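Side-chain contacts in Slr0280 protein (PDB 5H3K), which is of unknown function but carries a phosphodiester glycosidase (NAGPA-type) domain, so it may cleave phosphodiester-linked sugars: residues F293-V298 against A562-Q567; S532-A535 against N541-L544; I543-H548 against Q566-V571. One frame throughout, in Å; residues are numbered along the deposited sequence.

Contact 1: F293-V298 against A562-Q567; sequences FPVTTV and AQILQQ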
loop_
_atom_site.group_PDB
_atom_site.type_symbol
_atom_site.label_atom_id
_atom_site.label_comp_id
_atom_site.label_asym_id
_atom_site.label_seq_id
_atom_site.Cartn_x
_atom_site.Cartn_y
_atom_site.Cartn_z
ATOM N N PHE A 293 -10.916 13.180 -11.648
ATOM C CA PHE A 293 -10.113 12.031 -11.221
ATOM C C PHE A 293 -10.782 11.274 -10.094
ATOM O O PHE A 293 -11.010 11.839 -9.020
ATOM C CB PHE A 293 -8.741 12.491 -10.708
ATOM C CG PHE A 293 -7.831 13.045 -11.775
ATOM C CD1 PHE A 293 -7.987 14.347 -12.243
ATOM C CD2 PHE A 293 -6.789 12.271 -12.281
ATOM C CE1 PHE A 293 -7.129 14.865 -13.222
ATOM C CE2 PHE A 293 -5.928 12.773 -13.256
ATOM C CZ PHE A 293 -6.096 14.075 -13.735
ATOM N N PRO A 294 -11.082 9.983 -10.311
ATOM C CA PRO A 294 -11.504 9.170 -9.161
ATOM C C PRO A 294 -10.313 9.013 -8.214
ATOM O O PRO A 294 -9.220 8.657 -8.672
ATOM C CB PRO A 294 -11.875 7.816 -9.789
ATOM C CG PRO A 294 -12.078 8.108 -11.265
ATOM C CD PRO A 294 -11.103 9.227 -11.573
ATOM N N VAL A 295 -10.508 9.308 -6.927
ATOM C CA VAL A 295 -9.433 9.227 -5.940
ATOM C C VAL A 295 -9.852 8.436 -4.700
ATOM O O VAL A 295 -10.950 8.625 -4.160
ATOM C CB VAL A 295 -8.951 10.642 -5.514
ATOM C CG1 VAL A 295 -7.947 10.561 -4.379
ATOM C CG2 VAL A 295 -8.328 11.384 -6.695
ATOM N N THR A 296 -8.980 7.536 -4.249
ATOM C CA THR A 296 -9.203 6.796 -3.020
ATOM C C THR A 296 -8.331 7.359 -1.907
ATOM O O THR A 296 -7.119 7.567 -2.085
ATOM C CB THR A 296 -8.834 5.313 -3.179
ATOM O OG1 THR A 296 -9.370 4.807 -4.407
ATOM C CG2 THR A 296 -9.384 4.512 -2.013
ATOM N N THR A 297 -8.940 7.626 -0.755
ATOM C CA THR A 297 -8.182 8.130 0.383
ATOM C C THR A 297 -8.499 7.362 1.651
ATOM O O THR A 297 -9.606 6.839 1.833
ATOM C CB THR A 297 -8.446 9.623 0.654
ATOM O OG1 THR A 297 -9.839 9.822 0.934
ATOM C CG2 THR A 297 -8.036 10.479 -0.538
ATOM N N VAL A 298 -7.525 7.321 2.545
ATOM C CA VAL A 298 -7.786 6.916 3.915
ATOM C C VAL A 298 -7.203 8.004 4.781
ATOM O O VAL A 298 -6.036 8.380 4.624
ATOM C CB VAL A 298 -7.173 5.570 4.265
ATOM C CG1 VAL A 298 -7.429 5.259 5.722
ATOM C CG2 VAL A 298 -7.752 4.476 3.366
ATOM N N ALA A 562 -0.502 17.518 -7.674
ATOM C CA ALA A 562 -0.416 18.583 -6.667
ATOM C C ALA A 562 -1.735 19.347 -6.540
ATOM O O ALA A 562 -2.177 19.669 -5.434
ATOM C CB ALA A 562 0.722 19.527 -6.984
ATOM N N GLN A 563 -2.372 19.625 -7.671
ATOM C CA GLN A 563 -3.667 20.290 -7.654
ATOM C C GLN A 563 -4.730 19.405 -7.026
ATOM O O GLN A 563 -5.577 19.883 -6.265
ATOM C CB GLN A 563 -4.059 20.720 -9.072
ATOM C CG GLN A 563 -3.108 21.757 -9.674
ATOM C CD GLN A 563 -3.468 22.147 -11.100
ATOM O OE1 GLN A 563 -4.166 21.415 -11.805
ATOM N NE2 GLN A 563 -2.987 23.308 -11.532
ATOM N N ILE A 564 -4.692 18.111 -7.337
ATOM C CA ILE A 564 -5.616 17.163 -6.716
ATOM C C ILE A 564 -5.491 17.190 -5.191
ATOM O O ILE A 564 -6.497 17.251 -4.477
ATOM C CB ILE A 564 -5.397 15.717 -7.257
ATOM C CG1 ILE A 564 -5.946 15.603 -8.692
ATOM C CG2 ILE A 564 -6.062 14.690 -6.344
ATOM C CD1 ILE A 564 -5.475 14.363 -9.461
ATOM N N LEU A 565 -4.258 17.164 -4.698
ATOM C CA LEU A 565 -3.995 17.129 -3.259
ATOM C C LEU A 565 -4.404 18.437 -2.588
ATOM O O LEU A 565 -4.924 18.431 -1.478
ATOM C CB LEU A 565 -2.510 16.837 -2.989
ATOM C CG LEU A 565 -2.075 15.421 -3.405
ATOM C CD1 LEU A 565 -0.566 15.342 -3.530
ATOM C CD2 LEU A 565 -2.604 14.362 -2.443
ATOM N N GLN A 566 -4.167 19.555 -3.266
ATOM C CA GLN A 566 -4.640 20.844 -2.767
ATOM C C GLN A 566 -6.165 20.835 -2.626
ATOM O O GLN A 566 -6.701 21.286 -1.613
ATOM C CB GLN A 566 -4.178 21.966 -3.699
ATOM C CG GLN A 566 -4.560 23.354 -3.244
ATOM C CD GLN A 566 -4.001 24.424 -4.162
ATOM O OE1 GLN A 566 -4.116 24.334 -5.388
ATOM N NE2 GLN A 566 -3.376 25.436 -3.573
ATOM N N GLN A 567 -6.857 20.303 -3.629
ATOM C CA GLN A 567 -8.315 20.130 -3.575
ATOM C C GLN A 567 -8.787 19.246 -2.411
ATOM O O GLN A 567 -9.883 19.428 -1.875
ATOM C CB GLN A 567 -8.819 19.551 -4.899
ATOM C CG GLN A 567 -9.080 20.593 -5.962
ATOM C CD GLN A 567 -10.252 21.482 -5.586
ATOM O OE1 GLN A 567 -11.396 21.024 -5.522
ATOM N NE2 GLN A 567 -9.969 22.747 -5.308
#
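I564 turns CG1 anti to its carbonyl carbon (chi1 -74°) and extends the chain beyond it (chi2 165°). That points CD1 at the ring of F293. The remaining branch, CG2, lies anti to the backbone N and faces V295. The ring of F293 turns a face to I564.

CD1 of I564 sits 3.7 Å from the centroid of the F293 ring, 17° off the ring normal. This is a CH-pi contact over the face, shifted toward the CG side of the ring. The closest approach is I564 CD1 to F293 CG, 3.6 Å. The two side chains meet at about a right angle.

The second touch is looser: I564 CG2 and V295 CG2 are 4.0 Å apart. One isoleucine thus serves two strand residues, a separate branch for each. No hydrogen bond crosses the contact, and all three residues are buried.

I564 belongs to helix 558-567, which packs on one face of an antiparallel sheet. Strand 291-300 runs there between strands 279-288 and 542-547. F293 also touches I288 on the first of these, and V295 touches V545 and S547 on the second.

Contact 2: S532-A535 against N541-L544; sequences SAIA and NIIL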
loop_
_atom_site.group_PDB
_atom_site.type_symbol
_atom_site.label_atom_id
_atom_site.label_comp_id
_atom_site.label_asym_id
_atom_site.label_seq_id
_atom_site.Cartn_x
_atom_site.Cartn_y
_atom_site.Cartn_z
ATOM N N SER A 532 0.602 8.047 -5.879
ATOM C CA SER A 532 0.392 7.838 -4.445
ATOM C C SER A 532 0.942 9.046 -3.702
ATOM O O SER A 532 1.909 9.670 -4.140
ATOM C CB SER A 532 1.116 6.574 -3.950
ATOM O OG SER A 532 0.558 5.404 -4.521
ATOM N N ALA A 533 0.335 9.390 -2.572
ATOM C CA ALA A 533 0.869 10.465 -1.747
ATOM C C ALA A 533 0.561 10.240 -0.288
ATOM O O ALA A 533 -0.375 9.506 0.065
ATOM C CB ALA A 533 0.339 11.849 -2.201
ATOM N N ILE A 534 1.358 10.881 0.560
ATOM C CA ILE A 534 1.009 11.045 1.961
ATOM C C ILE A 534 0.968 12.538 2.256
ATOM O O ILE A 534 1.868 13.290 1.848
ATOM C CB ILE A 534 1.964 10.300 2.927
ATOM C CG1 ILE A 534 1.531 10.539 4.380
ATOM C CG2 ILE A 534 3.432 10.707 2.698
ATOM C CD1 ILE A 534 2.133 9.556 5.343
ATOM N N ALA A 535 -0.082 12.974 2.945
ATOM C CA ALA A 535 -0.273 14.388 3.200
ATOM C C ALA A 535 -0.822 14.605 4.594
ATOM O O ALA A 535 -1.294 13.659 5.251
ATOM C CB ALA A 535 -1.220 14.983 2.160
ATOM N N ASN A 541 -4.485 15.786 10.494
ATOM C CA ASN A 541 -4.782 14.401 10.114
ATOM C C ASN A 541 -3.942 14.005 8.909
ATOM O O ASN A 541 -3.679 14.830 8.034
ATOM C CB ASN A 541 -6.262 14.202 9.759
ATOM C CG ASN A 541 -7.184 14.333 10.962
ATOM O OD1 ASN A 541 -6.840 13.945 12.079
ATOM N ND2 ASN A 541 -8.362 14.891 10.733
ATOM N N ILE A 542 -3.550 12.738 8.853
ATOM C CA ILE A 542 -2.754 12.230 7.746
ATOM C C ILE A 542 -3.671 11.664 6.680
ATOM O O ILE A 542 -4.610 10.933 6.990
ATOM C CB ILE A 542 -1.794 11.142 8.241
ATOM C CG1 ILE A 542 -0.763 11.766 9.198
ATOM C CG2 ILE A 542 -1.130 10.406 7.047
ATOM C CD1 ILE A 542 0.032 10.747 9.995
ATOM N N ILE A 543 -3.421 12.011 5.421
ATOM C CA ILE A 543 -4.198 11.449 4.324
ATOM C C ILE A 543 -3.294 10.599 3.440
ATOM O O ILE A 543 -2.243 11.051 3.003
ATOM C CB ILE A 543 -4.862 12.549 3.464
ATOM C CG1 ILE A 543 -5.531 13.588 4.365
ATOM C CG2 ILE A 543 -5.895 11.942 2.527
ATOM C CD1 ILE A 543 -5.862 14.877 3.646
ATOM N N LEU A 544 -3.686 9.350 3.230
ATOM C CA LEU A 544 -3.020 8.492 2.259
ATOM C C LEU A 544 -3.880 8.542 1.003
ATOM O O LEU A 544 -5.106 8.354 1.073
ATOM C CB LEU A 544 -2.911 7.062 2.784
ATOM C CG LEU A 544 -2.302 6.880 4.177
ATOM C CD1 LEU A 544 -2.196 5.397 4.511
ATOM C CD2 LEU A 544 -0.928 7.524 4.273
#
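I534 meets I542 and L544 of the facing strand through one branch of its side chain. Its CB carries CG1 anti to the backbone N (chi1 179°), and this branch does the touching. I534 CG1 lies 3.8 Å from I542 CG2 and 3.9 Å from L544 CD2. At the tip, I534 CD1 keeps the same two partners and comes within 3.8 Å of L544 CD2. I534 and L544 lie side by side and point the same way, as a non-hydrogen-bonded antiparallel pair; the side chain of I542 crosses that of I534 at a slant. An alanine here removes CG1 and CD1 and is likely to open a gap beside I542 CG2 and L544 CD2, which then lose their partner on the facing strand.

The next pair, A535 and I543, is hydrogen-bonded through the backbone both ways. A535 N donates to I543 O at 2.9 Å. I543 N donates to A535 O at 2.7 Å.

The strands 531-536 and 542-547 form a beta hairpin. Its chemistry is divided: main-chain bonds fix the register, while branched aliphatic side chains form an apolar patch on the I534 face. No side-chain polar group joins the two strands here.

Contact 3: I543-H548 against Q566-V571; sequences ILVASH and QQLGAV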
loop_
_atom_site.group_PDB
_atom_site.type_symbol
_atom_site.label_atom_id
_atom_site.label_comp_id
_atom_site.label_asym_id
_atom_site.label_seq_id
_atom_site.Cartn_x
_atom_site.Cartn_y
_atom_site.Cartn_z
ATOM N N ILE A 543 -3.421 12.011 5.421
ATOM C CA ILE A 543 -4.198 11.449 4.324
ATOM C C ILE A 543 -3.294 10.599 3.440
ATOM O O ILE A 543 -2.243 11.051 3.003
ATOM C CB ILE A 543 -4.862 12.549 3.464
ATOM C CG1 ILE A 543 -5.531 13.588 4.365
ATOM C CG2 ILE A 543 -5.895 11.942 2.527
ATOM C CD1 ILE A 543 -5.862 14.877 3.646
ATOM N N LEU A 544 -3.686 9.350 3.230
ATOM C CA LEU A 544 -3.020 8.492 2.259
ATOM C C LEU A 544 -3.880 8.542 1.003
ATOM O O LEU A 544 -5.106 8.354 1.073
ATOM C CB LEU A 544 -2.911 7.062 2.784
ATOM C CG LEU A 544 -2.302 6.880 4.177
ATOM C CD1 LEU A 544 -2.196 5.397 4.511
ATOM C CD2 LEU A 544 -0.928 7.524 4.273
ATOM N N VAL A 545 -3.254 8.785 -0.148
ATOM C CA VAL A 545 -3.990 9.074 -1.385
ATOM C C VAL A 545 -3.516 8.224 -2.561
ATOM O O VAL A 545 -2.315 8.136 -2.816
ATOM C CB VAL A 545 -3.782 10.555 -1.790
ATOM C CG1 VAL A 545 -4.604 10.894 -3.042
ATOM C CG2 VAL A 545 -4.132 11.481 -0.636
ATOM N N ALA A 546 -4.456 7.601 -3.269
ATOM C CA ALA A 546 -4.161 6.860 -4.504
ATOM C C ALA A 546 -5.082 7.351 -5.613
ATOM O O ALA A 546 -6.310 7.345 -5.448
ATOM C CB ALA A 546 -4.360 5.341 -4.293
ATOM N N SER A 547 -4.501 7.764 -6.735
ATOM C CA SER A 547 -5.267 8.208 -7.897
ATOM C C SER A 547 -4.857 7.419 -9.130
ATOM O O SER A 547 -3.706 7.012 -9.272
ATOM C CB SER A 547 -5.084 9.704 -8.151
ATOM O OG SER A 547 -3.760 9.980 -8.571
ATOM N N HIS A 548 -5.795 7.204 -10.041
ATOM C CA HIS A 548 -5.437 6.522 -11.286
ATOM C C HIS A 548 -5.791 7.375 -12.496
ATOM O O HIS A 548 -5.423 8.551 -12.529
ATOM C CB HIS A 548 -5.998 5.096 -11.293
ATOM C CG HIS A 548 -5.428 4.248 -10.188
ATOM N ND1 HIS A 548 -4.190 3.654 -10.284
ATOM C CD2 HIS A 548 -5.906 3.945 -8.959
ATOM C CE1 HIS A 548 -3.935 2.995 -9.162
ATOM N NE2 HIS A 548 -4.954 3.155 -8.343
ATOM N N GLN A 566 -4.167 19.555 -3.266
ATOM C CA GLN A 566 -4.640 20.844 -2.767
ATOM C C GLN A 566 -6.165 20.835 -2.626
ATOM O O GLN A 566 -6.701 21.286 -1.613
ATOM C CB GLN A 566 -4.178 21.966 -3.699
ATOM C CG GLN A 566 -4.560 23.354 -3.244
ATOM C CD GLN A 566 -4.001 24.424 -4.162
ATOM O OE1 GLN A 566 -4.116 24.334 -5.388
ATOM N NE2 GLN A 566 -3.376 25.436 -3.573
ATOM N N GLN A 567 -6.857 20.303 -3.629
ATOM C CA GLN A 567 -8.315 20.130 -3.575
ATOM C C GLN A 567 -8.787 19.246 -2.411
ATOM O O GLN A 567 -9.883 19.428 -1.875
ATOM C CB GLN A 567 -8.819 19.551 -4.899
ATOM C CG GLN A 567 -9.080 20.593 -5.962
ATOM C CD GLN A 567 -10.252 21.482 -5.586
ATOM O OE1 GLN A 567 -11.396 21.024 -5.522
ATOM N NE2 GLN A 567 -9.969 22.747 -5.308
ATOM N N LEU A 568 -7.958 18.281 -2.026
ATOM C CA LEU A 568 -8.285 17.382 -0.928
ATOM C C LEU A 568 -8.027 18.002 0.435
ATOM O O LEU A 568 -8.345 17.405 1.464
ATOM C CB LEU A 568 -7.481 16.089 -1.048
ATOM C CG LEU A 568 -7.882 15.202 -2.216
ATOM C CD1 LEU A 568 -6.890 14.047 -2.369
ATOM C CD2 LEU A 568 -9.286 14.683 -1.988
ATOM N N GLY A 569 -7.436 19.191 0.442
ATOM C CA GLY A 569 -7.207 19.923 1.677
ATOM C C GLY A 569 -5.815 19.734 2.247
ATOM O O GLY A 569 -5.570 20.008 3.427
ATOM N N ALA A 570 -4.883 19.275 1.419
ATOM C CA ALA A 570 -3.524 19.047 1.905
ATOM C C ALA A 570 -2.817 20.366 2.209
ATOM O O ALA A 570 -2.792 21.259 1.367
ATOM C CB ALA A 570 -2.725 18.243 0.889
ATOM N N VAL A 571 -2.238 20.492 3.402
ATOM C CA VAL A 571 -1.362 21.635 3.690
ATOM C C VAL A 571 0.114 21.292 3.479
ATOM O O VAL A 571 0.914 22.164 3.165
ATOM C CB VAL A 571 -1.583 22.203 5.108
ATOM C CG1 VAL A 571 -3.040 22.563 5.297
ATOM C CG2 VAL A 571 -1.165 21.212 6.161
#
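Apolar contact comes first: V545 and L568 reach toward each other, tip to tip. The CD1 methyl of L568 lies 4.0 Å from V545 CG1 and 4.1 Å from V545 CG2, so it faces both branches of the valine almost equally. L568 puts CG anti to its carbonyl carbon (chi1 -69°) and runs on extended to CD1 (chi2 172°), which carries that methyl across to the strand. On V545, CG1 is anti to the backbone N and CG2 anti to the carbonyl carbon, an arrangement that turns the two methyls to the leucine together.

The second kind of contact sets a methyl against a main-chain oxygen. I543 CD1 stands 4.2 Å from L568 O. This is a loose van der Waals approach. It places the end of I543 beside the turn that follows the helix. No hydrogen bond links the two segments.

Main-chain bonding shapes the turn itself. G569 leaves helical geometry with a positive phi (96°), in a Schellman motif. Two bonds run back into the last turn, one of them G569 N to Q566 O, 3.0 Å. At these backbone angles any side chain would collide with the carbonyl O of L568, a strain that glycine avoids.

The chain then passes through A570 into strand 572-576. A570 touches A535 on strand 531-536 and L565 on helix 558-567. V545 also packs against that helix, touching F561 and L565, and meets V295 on strand 291-300 beside it. The contact sets the chain at the close of helix 558-567, through L568, against strand 542-547.

Overall arrangement
The three contacts lie where helix 558-567 packs on an antiparallel sheet. Contact 2 pairs strands 531-536 and 542-547 within that sheet. Contacts 1 and 3 lay the helix and its exit turn on strands 291-300 and 542-547, with centres about 4 Å apart. The centre of contact 2 is about 6 Å from that of contact 3 and about 10 Å from that of contact 1. Strand 542-547 joins the set: V298 O lies 2.9 Å from L544 N, and A533 N lies 2.9 Å from V545 O, both probable hydrogen bonds. Contact 1 brings together segments 264 residues apart, and contact 2 is nested inside that loop.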